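Local coordinates for SusD family protein (Bacteroides uniformis, PDB 7KV1), which probably binds beta-glucans at the cell surface of a human gut bacterium, as a SusD-like glycan-binding protein built on tetratricopeptide repeats, at residues Q224-V236 with G280-Y292. Numbering follows the deposited sequence.
Sequences QLGRVTQAMAYMV and GEWCDESIWEINY
Leu225 lies over one face of the Trp282 indole, its CB 3.8 Å from the centroid of the five-membered ring. Glu289 CG sits against the opposite face, nearer the rim, so the indole is held between two aliphatic groups. The same glutamate positions the tryptophan backbone, Trp282 N donating to Glu289 OE2 at 2.7 Å from above the carboxylate plane. The bond from Trp282 NE1 to Asn291 OD1, 2.9 Å long, in the carbonyl plane and on a lone pair, helps fix the ring's rotation. The other end of that amide, Asn291 ND2, reaches Leu225 O at 3.0 Å. An alanine in place of Trp282 would probably open a gap between Leu225 and Glu289 CG and leave Asn291 OD1 without its indole donor, the amide then relying on its ND2 bond.

Gly226 sits in a type II turn, where a CB would clash with Asn291 ND2 and, at phi 118°, jam against Leu225 O; glycine is called for. Gly226 O accepts from Trp288 NE1 at 3.0 Å, from above the carbonyl plane, and takes a water bridging to Glu289 O. With CG anti to the backbone N (chi1 -163°), Trp288 turns one face of its indole to Met232. Flexible Met232, bent at chi2, lays CG and CE over it, CE 3.9 Å from the centroid of the Trp288 six-membered ring; Met232 SD lies farther off above the five-membered ring, a Met-aromatic contact. Branched Ile287 meets small Ala231 CB with CG2 and Met235 CG with CD1.

Thr229 N-caps helix 230-244, its OG1 accepting from Met232 N and sharing a water with Ile287 O. Ile287 and Trp288 form a classic beta bulge opposite Tyr406, in the two-stranded antiparallel sheet that meets this helix within the SusD fold.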
loop_
_atom_site.group_PDB
_atom_site.type_symbol
_atom_site.label_atom_id
_atom_site.label_comp_id
_atom_site.label_asym_id
_atom_site.label_seq_id
_atom_site.Cartn_x
_atom_site.Cartn_y
_atom_site.Cartn_z
ATOM N N GLN A 224 -8.694 -20.155 -2.463
ATOM C CA GLN A 224 -8.925 -19.226 -1.328
ATOM C C GLN A 224 -7.803 -18.183 -1.252
ATOM O O GLN A 224 -7.717 -17.485 -0.209
ATOM C CB GLN A 224 -9.053 -20.038 -0.042
ATOM C CG GLN A 224 -10.390 -20.759 0.036
ATOM C CD GLN A 224 -10.668 -21.276 1.421
ATOM O OE1 GLN A 224 -11.007 -20.512 2.320
ATOM N NE2 GLN A 224 -10.514 -22.583 1.593
ATOM N N LEU A 225 -6.952 -18.085 -2.282
ATOM C CA LEU A 225 -5.858 -17.072 -2.290
ATOM C C LEU A 225 -6.522 -15.690 -2.308
ATOM O O LEU A 225 -7.461 -15.518 -3.064
ATOM C CB LEU A 225 -4.924 -17.321 -3.484
ATOM C CG LEU A 225 -3.949 -18.483 -3.291
ATOM C CD1 LEU A 225 -3.115 -18.724 -4.536
ATOM C CD2 LEU A 225 -3.045 -18.254 -2.089
ATOM N N GLY A 226 -6.097 -14.772 -1.440
ATOM C CA GLY A 226 -6.758 -13.467 -1.210
ATOM C C GLY A 226 -7.238 -13.353 0.225
ATOM O O GLY A 226 -7.321 -12.230 0.748
ATOM N N ARG A 227 -7.541 -14.474 0.880
ATOM C CA ARG A 227 -7.829 -14.444 2.335
ATOM C C ARG A 227 -6.608 -13.863 3.037
ATOM O O ARG A 227 -5.495 -13.986 2.539
ATOM C CB ARG A 227 -8.205 -15.795 2.932
ATOM C CG ARG A 227 -9.589 -16.275 2.506
ATOM C CD ARG A 227 -10.108 -17.510 3.250
ATOM N NE ARG A 227 -11.367 -17.909 2.623
ATOM C CZ ARG A 227 -12.574 -17.396 2.893
ATOM N NH1 ARG A 227 -12.751 -16.486 3.836
ATOM N NH2 ARG A 227 -13.627 -17.808 2.214
ATOM N N VAL A 228 -6.826 -13.275 4.196
ATOM C CA VAL A 228 -5.695 -12.821 5.039
ATOM C C VAL A 228 -5.119 -14.041 5.729
ATOM O O VAL A 228 -5.878 -15.029 5.945
ATOM C CB VAL A 228 -6.146 -11.712 5.986
ATOM C CG1 VAL A 228 -6.661 -10.562 5.147
ATOM C CG2 VAL A 228 -7.205 -12.163 7.004
ATOM N N THR A 229 -3.830 -13.962 6.019
ATOM C CA THR A 229 -2.986 -15.077 6.492
ATOM C C THR A 229 -2.111 -14.586 7.642
ATOM O O THR A 229 -2.010 -13.361 7.880
ATOM C CB THR A 229 -2.132 -15.655 5.362
ATOM O OG1 THR A 229 -1.307 -14.585 4.916
ATOM C CG2 THR A 229 -2.942 -16.206 4.203
ATOM N N GLN A 230 -1.479 -15.519 8.331
ATOM C CA GLN A 230 -0.549 -15.178 9.411
ATOM C C GLN A 230 0.627 -14.414 8.780
ATOM O O GLN A 230 1.146 -13.500 9.425
ATOM C CB GLN A 230 -0.170 -16.455 10.141
ATOM C CG GLN A 230 0.660 -16.198 11.373
ATOM C CD GLN A 230 -0.177 -15.860 12.567
ATOM O OE1 GLN A 230 -1.324 -15.420 12.438
ATOM N NE2 GLN A 230 0.420 -16.049 13.736
ATOM N N ALA A 231 1.084 -14.809 7.594
ATOM C CA ALA A 231 2.203 -14.112 6.909
ATOM C C ALA A 231 1.770 -12.666 6.640
ATOM O O ALA A 231 2.555 -11.745 6.830
ATOM C CB ALA A 231 2.591 -14.812 5.632
ATOM N N MET A 232 0.540 -12.464 6.194
ATOM C CA MET A 232 0.053 -11.095 5.907
ATOM C C MET A 232 0.044 -10.300 7.214
ATOM O O MET A 232 0.416 -9.112 7.179
ATOM C CB MET A 232 -1.324 -11.111 5.246
ATOM C CG MET A 232 -1.885 -9.731 5.010
ATOM S SD MET A 232 -3.062 -9.276 6.284
ATOM C CE MET A 232 -3.758 -7.774 5.594
ATOM N N ALA A 233 -0.353 -10.941 8.320
ATOM C CA ALA A 233 -0.408 -10.364 9.679
ATOM C C ALA A 233 0.986 -9.895 10.107
ATOM O O ALA A 233 1.126 -8.770 10.668
ATOM C CB ALA A 233 -0.974 -11.375 10.664
ATOM N N TYR A 234 1.987 -10.750 9.917
ATOM C CA TYR A 234 3.409 -10.408 10.190
ATOM C C TYR A 234 3.825 -9.126 9.431
ATOM O O TYR A 234 4.537 -8.295 9.977
ATOM C CB TYR A 234 4.328 -11.576 9.810
ATOM C CG TYR A 234 4.206 -12.818 10.654
ATOM C CD1 TYR A 234 3.501 -12.841 11.848
ATOM C CD2 TYR A 234 4.895 -13.963 10.300
ATOM C CE1 TYR A 234 3.401 -13.998 12.607
ATOM C CE2 TYR A 234 4.832 -15.117 11.066
ATOM C CZ TYR A 234 4.084 -15.135 12.230
ATOM O OH TYR A 234 4.044 -16.278 12.984
ATOM N N MET A 235 3.417 -8.986 8.175
ATOM C CA MET A 235 3.792 -7.837 7.314
ATOM C C MET A 235 3.071 -6.580 7.813
ATOM O O MET A 235 3.673 -5.514 7.834
ATOM C CB MET A 235 3.486 -8.155 5.846
ATOM C CG MET A 235 4.379 -9.295 5.312
ATOM S SD MET A 235 6.176 -8.913 5.385
ATOM C CE MET A 235 6.354 -7.660 4.120
ATOM N N VAL A 236 1.825 -6.694 8.234
ATOM C CA VAL A 236 1.098 -5.526 8.812
ATOM C C VAL A 236 1.807 -5.128 10.112
ATOM O O VAL A 236 2.039 -3.915 10.367
ATOM C CB VAL A 236 -0.390 -5.836 9.048
ATOM C CG1 VAL A 236 -1.049 -4.668 9.771
ATOM C CG2 VAL A 236 -1.117 -6.129 7.744
ATOM N N GLY A 280 2.243 -14.212 -12.947
ATOM C CA GLY A 280 2.988 -13.890 -11.708
ATOM C C GLY A 280 2.075 -13.674 -10.512
ATOM O O GLY A 280 2.577 -13.618 -9.370
ATOM N N GLU A 281 0.765 -13.594 -10.742
ATOM C CA GLU A 281 -0.225 -13.432 -9.654
ATOM C C GLU A 281 -0.084 -14.625 -8.725
ATOM O O GLU A 281 -0.037 -15.752 -9.231
ATOM C CB GLU A 281 -1.636 -13.326 -10.230
ATOM C CG GLU A 281 -1.807 -12.069 -11.042
ATOM C CD GLU A 281 -3.225 -11.794 -11.488
ATOM O OE1 GLU A 281 -4.038 -12.742 -11.460
ATOM O OE2 GLU A 281 -3.501 -10.631 -11.846
ATOM N N TRP A 282 0.043 -14.377 -7.431
ATOM C CA TRP A 282 0.164 -15.448 -6.409
ATOM C C TRP A 282 1.372 -16.362 -6.725
ATOM O O TRP A 282 1.311 -17.559 -6.415
ATOM C CB TRP A 282 -1.167 -16.213 -6.316
ATOM C CG TRP A 282 -2.258 -15.330 -5.793
ATOM C CD1 TRP A 282 -3.359 -14.879 -6.453
ATOM C CD2 TRP A 282 -2.307 -14.750 -4.482
ATOM N NE1 TRP A 282 -4.090 -14.046 -5.638
ATOM C CE2 TRP A 282 -3.473 -13.965 -4.416
ATOM C CE3 TRP A 282 -1.497 -14.863 -3.347
ATOM C CZ2 TRP A 282 -3.844 -13.287 -3.262
ATOM C CZ3 TRP A 282 -1.856 -14.186 -2.201
ATOM C CH2 TRP A 282 -3.021 -13.411 -2.164
ATOM N N CYS A 283 2.466 -15.814 -7.259
ATOM C CA CYS A 283 3.774 -16.523 -7.278
ATOM C C CYS A 283 4.259 -16.622 -5.825
ATOM O O CYS A 283 3.576 -16.058 -4.896
ATOM C CB CYS A 283 4.787 -15.839 -8.182
ATOM S SG CYS A 283 5.325 -14.209 -7.598
ATOM N N ASP A 284 5.367 -17.331 -5.600
ATOM C CA ASP A 284 5.809 -17.657 -4.222
ATOM C C ASP A 284 6.447 -16.438 -3.549
ATOM O O ASP A 284 6.750 -16.531 -2.355
ATOM C CB ASP A 284 6.689 -18.904 -4.234
ATOM C CG ASP A 284 5.855 -20.150 -4.555
ATOM O OD1 ASP A 284 4.715 -20.284 -3.983
ATOM O OD2 ASP A 284 6.306 -20.943 -5.397
ATOM N N GLU A 285 6.597 -15.330 -4.258
ATOM C CA GLU A 285 6.971 -14.024 -3.658
ATOM C C GLU A 285 5.759 -13.362 -2.981
ATOM O O GLU A 285 5.931 -12.501 -2.099
ATOM C CB GLU A 285 7.535 -13.116 -4.744
ATOM C CG GLU A 285 8.038 -11.820 -4.149
ATOM C CD GLU A 285 9.059 -11.070 -4.976
ATOM O OE1 GLU A 285 9.564 -11.629 -5.976
ATOM O OE2 GLU A 285 9.334 -9.930 -4.605
ATOM N N SER A 286 4.560 -13.734 -3.384
ATOM C CA SER A 286 3.331 -12.996 -3.035
ATOM C C SER A 286 2.892 -13.361 -1.618
ATOM O O SER A 286 2.642 -14.526 -1.356
ATOM C CB SER A 286 2.259 -13.230 -4.082
ATOM O OG SER A 286 1.180 -12.322 -3.860
ATOM N N ILE A 287 2.849 -12.398 -0.694
ATOM C CA ILE A 287 2.334 -12.676 0.677
ATOM C C ILE A 287 0.860 -12.273 0.703
ATOM O O ILE A 287 0.037 -13.013 1.299
ATOM C CB ILE A 287 3.191 -11.987 1.746
ATOM C CG1 ILE A 287 4.560 -12.662 1.876
ATOM C CG2 ILE A 287 2.461 -11.939 3.066
ATOM C CD1 ILE A 287 5.530 -11.952 2.757
ATOM N N TRP A 288 0.525 -11.147 0.064
ATOM C CA TRP A 288 -0.894 -10.743 -0.027
ATOM C C TRP A 288 -1.139 -9.848 -1.240
ATOM O O TRP A 288 -0.354 -8.891 -1.500
ATOM C CB TRP A 288 -1.332 -10.098 1.285
ATOM C CG TRP A 288 -2.815 -10.014 1.438
ATOM C CD1 TRP A 288 -3.708 -11.051 1.467
ATOM C CD2 TRP A 288 -3.587 -8.813 1.576
ATOM N NE1 TRP A 288 -4.977 -10.573 1.618
ATOM C CE2 TRP A 288 -4.939 -9.207 1.689
ATOM C CE3 TRP A 288 -3.271 -7.453 1.654
ATOM C CZ2 TRP A 288 -5.965 -8.280 1.876
ATOM C CZ3 TRP A 288 -4.291 -6.536 1.789
ATOM C CH2 TRP A 288 -5.620 -6.953 1.919
ATOM N N GLU A 289 -2.193 -10.187 -1.972
ATOM C CA GLU A 289 -2.675 -9.435 -3.140
ATOM C C GLU A 289 -4.160 -9.182 -2.933
ATOM O O GLU A 289 -4.803 -9.979 -2.221
ATOM C CB GLU A 289 -2.510 -10.208 -4.446
ATOM C CG GLU A 289 -1.173 -10.864 -4.628
ATOM C CD GLU A 289 -0.879 -11.375 -6.022
ATOM O OE1 GLU A 289 -1.727 -11.167 -6.944
ATOM O OE2 GLU A 289 0.204 -11.970 -6.188
ATOM N N ILE A 290 -4.659 -8.123 -3.557
ATOM C CA ILE A 290 -6.108 -7.843 -3.696
ATOM C C ILE A 290 -6.510 -8.283 -5.101
ATOM O O ILE A 290 -5.891 -7.826 -6.046
ATOM C CB ILE A 290 -6.416 -6.380 -3.406
ATOM C CG1 ILE A 290 -5.953 -6.010 -1.992
ATOM C CG2 ILE A 290 -7.898 -6.120 -3.596
ATOM C CD1 ILE A 290 -5.946 -4.533 -1.727
ATOM N N ASN A 291 -7.458 -9.212 -5.185
ATOM C CA ASN A 291 -7.844 -9.922 -6.430
ATOM C C ASN A 291 -8.840 -9.069 -7.195
ATOM O O ASN A 291 -9.798 -8.566 -6.526
ATOM C CB ASN A 291 -8.508 -11.274 -6.176
ATOM C CG ASN A 291 -7.537 -12.298 -5.644
ATOM O OD1 ASN A 291 -6.378 -12.328 -6.053
ATOM N ND2 ASN A 291 -8.007 -13.147 -4.747
ATOM N N TYR A 292 -8.651 -9.031 -8.521
ATOM C CA TYR A 292 -9.491 -8.329 -9.526
ATOM C C TYR A 292 -9.787 -9.208 -10.758
ATOM O O TYR A 292 -9.492 -10.424 -10.730
ATOM C CB TYR A 292 -8.769 -7.036 -9.901
ATOM C CG TYR A 292 -8.803 -6.011 -8.793
ATOM C CD1 TYR A 292 -10.013 -5.475 -8.368
ATOM C CD2 TYR A 292 -7.638 -5.601 -8.153
ATOM C CE1 TYR A 292 -10.064 -4.539 -7.345
ATOM C CE2 TYR A 292 -7.667 -4.658 -7.138
ATOM C CZ TYR A 292 -8.884 -4.122 -6.748
ATOM O OH TYR A 292 -8.904 -3.225 -5.742
HETATM O O HOH W 1 -7.489 -10.031 -1.289
HETATM O O HOH W 2 0.212 -15.104 2.768
#